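Side-chain contact in methanol--corrinoid protein (Methanosarcina barkeri, PDB 2I2X), which carries a methyl group on its corrinoid cofactor during methanogenesis from methanol, accepting it from methanol through MtaB and passing it to coenzyme M through MtaA: residues B[82-87]-B[91-96]. Residues are numbered along the deposited sequence; the frame is centred on the assembly and turned at random.
Sequences GVVIRL and GVIFLP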
loop_
_atom_site.group_PDB
_atom_site.type_symbol
_atom_site.label_atom_id
_atom_site.label_comp_id
_atom_site.label_asym_id
_atom_site.label_seq_id
_atom_site.Cartn_x
_atom_site.Cartn_y
_atom_site.Cartn_z
ATOM N N GLY B 82 34.223 10.357 23.614
ATOM C CA GLY B 82 32.994 10.705 24.334
ATOM C C GLY B 82 32.433 12.056 23.927
ATOM O O GLY B 82 31.248 12.324 24.106
ATOM N N VAL B 83 33.302 12.914 23.402
ATOM C CA VAL B 83 32.886 14.168 22.801
ATOM C C VAL B 83 32.158 13.846 21.497
ATOM O O VAL B 83 31.087 14.374 21.222
ATOM C CB VAL B 83 34.099 15.081 22.531
ATOM C CG1 VAL B 83 33.691 16.326 21.762
ATOM C CG2 VAL B 83 34.787 15.465 23.846
ATOM N N VAL B 84 32.748 12.941 20.727
ATOM C CA VAL B 84 32.250 12.524 19.431
ATOM C C VAL B 84 30.859 11.916 19.542
ATOM O O VAL B 84 29.976 12.257 18.767
ATOM C CB VAL B 84 33.252 11.539 18.768
ATOM C CG1 VAL B 84 32.712 10.957 17.482
ATOM C CG2 VAL B 84 34.567 12.252 18.505
ATOM N N ILE B 85 30.662 11.038 20.520
ATOM C CA ILE B 85 29.358 10.407 20.766
ATOM C C ILE B 85 28.292 11.396 21.257
ATOM O O ILE B 85 27.111 11.278 20.890
ATOM C CB ILE B 85 29.498 9.254 21.778
ATOM C CG1 ILE B 85 30.443 8.195 21.219
ATOM C CG2 ILE B 85 28.139 8.624 22.135
ATOM C CD1 ILE B 85 31.436 7.712 22.273
ATOM N N ARG B 86 28.695 12.359 22.085
ATOM C CA ARG B 86 27.763 13.368 22.584
ATOM C C ARG B 86 27.214 14.194 21.404
ATOM O O ARG B 86 25.999 14.367 21.253
ATOM C CB ARG B 86 28.444 14.248 23.633
ATOM C CG ARG B 86 27.719 15.545 23.986
ATOM C CD ARG B 86 27.095 15.530 25.385
ATOM N NE ARG B 86 26.929 16.899 25.889
ATOM C CZ ARG B 86 27.747 17.498 26.752
ATOM N NH1 ARG B 86 28.795 16.853 27.252
ATOM N NH2 ARG B 86 27.514 18.746 27.126
ATOM N N LEU B 87 28.126 14.672 20.564
ATOM C CA LEU B 87 27.766 15.451 19.397
ATOM C C LEU B 87 26.967 14.651 18.371
ATOM O O LEU B 87 26.023 15.175 17.787
ATOM C CB LEU B 87 29.001 16.085 18.771
ATOM C CG LEU B 87 29.744 17.035 19.707
ATOM C CD1 LEU B 87 31.043 17.485 19.061
ATOM C CD2 LEU B 87 28.887 18.229 20.145
ATOM N N GLY B 91 23.116 15.294 17.433
ATOM C CA GLY B 91 22.966 15.438 15.994
ATOM C C GLY B 91 23.775 16.555 15.354
ATOM O O GLY B 91 23.400 17.026 14.287
ATOM N N VAL B 92 24.876 16.988 15.977
ATOM C CA VAL B 92 25.698 18.035 15.361
ATOM C C VAL B 92 26.783 17.484 14.410
ATOM O O VAL B 92 27.268 18.201 13.541
ATOM C CB VAL B 92 26.237 19.136 16.376
ATOM C CG1 VAL B 92 25.435 19.165 17.692
ATOM C CG2 VAL B 92 27.721 19.032 16.634
ATOM N N ILE B 93 27.155 16.222 14.567
ATOM C CA ILE B 93 27.967 15.554 13.558
ATOM C C ILE B 93 27.200 14.323 13.143
ATOM O O ILE B 93 26.214 13.980 13.792
ATOM C CB ILE B 93 29.367 15.163 14.057
ATOM C CG1 ILE B 93 29.262 14.390 15.371
ATOM C CG2 ILE B 93 30.278 16.402 14.166
ATOM C CD1 ILE B 93 30.418 13.460 15.596
ATOM N N PHE B 94 27.625 13.690 12.050
ATOM C CA PHE B 94 26.913 12.544 11.438
ATOM C C PHE B 94 27.670 11.237 11.650
ATOM O O PHE B 94 28.786 11.252 12.132
ATOM C CB PHE B 94 26.698 12.779 9.938
ATOM C CG PHE B 94 25.466 13.587 9.597
ATOM C CD1 PHE B 94 24.966 14.556 10.467
ATOM C CD2 PHE B 94 24.824 13.401 8.370
ATOM C CE1 PHE B 94 23.833 15.312 10.114
ATOM C CE2 PHE B 94 23.699 14.150 8.025
ATOM C CZ PHE B 94 23.211 15.111 8.895
ATOM N N LEU B 95 27.065 10.116 11.285
ATOM C CA LEU B 95 27.711 8.812 11.368
ATOM C C LEU B 95 29.138 8.813 10.781
ATOM O O LEU B 95 30.090 8.466 11.487
ATOM C CB LEU B 95 26.871 7.776 10.644
ATOM C CG LEU B 95 26.824 6.313 11.072
ATOM C CD1 LEU B 95 26.458 5.461 9.861
ATOM C CD2 LEU B 95 28.079 5.790 11.735
ATOM N N PRO B 96 29.307 9.205 9.490
ATOM C CA PRO B 96 30.663 9.037 8.978
ATOM C C PRO B 96 31.721 9.760 9.791
ATOM O O PRO B 96 32.890 9.391 9.733
ATOM C CB PRO B 96 30.568 9.570 7.539
ATOM C CG PRO B 96 29.142 9.319 7.177
ATOM C CD PRO B 96 28.419 9.734 8.438
#
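Gly-91 brings its N to 2.9 Å from Leu-87 O, at too poor an angle for a hydrogen bond, as the chain leaves helix 72-89; its positive phi (71°), which glycine accepts readily, turns the backbone so that the next residue reaches back. Val-92 N gives a hydrogen bond of 2.8 Å to Leu-87 O, somewhat bent at 147°, with the donor tilted from the carbonyl plane. The same turn lays Val-92 CG2 3.8 Å from Leu-87 CD2 and almost as near Leu-87 CB. The CB of Ile-93 is directed back toward the helix. With chi1 at 51°, Ile-93 CG1 sits between its own N and carbonyl carbon, 3.8 Å from Leu-87 CB; this placement carries Ile-93 CD1 to 3.9 Å from Val-84 CG1, the two side chains crossing nearly at right angles. Phe-48 of helix 41-48 touches both Leu-87 and Ile-93. Cutting Ile-93 back to alanine is likely to leave Val-84 CG1 and Leu-87 CB without this apolar partner and to open a gap beside Phe-48. At Phe-94, the N-cap of helix 95-113, the side chain sets off away from segment 82-87, and its ring stacks on Phe-417 of a neighbouring MtaB subunit. The arrangement is a Schellman motif with hydrophobic closure, joining consecutive helices of the N-terminal helix bundle.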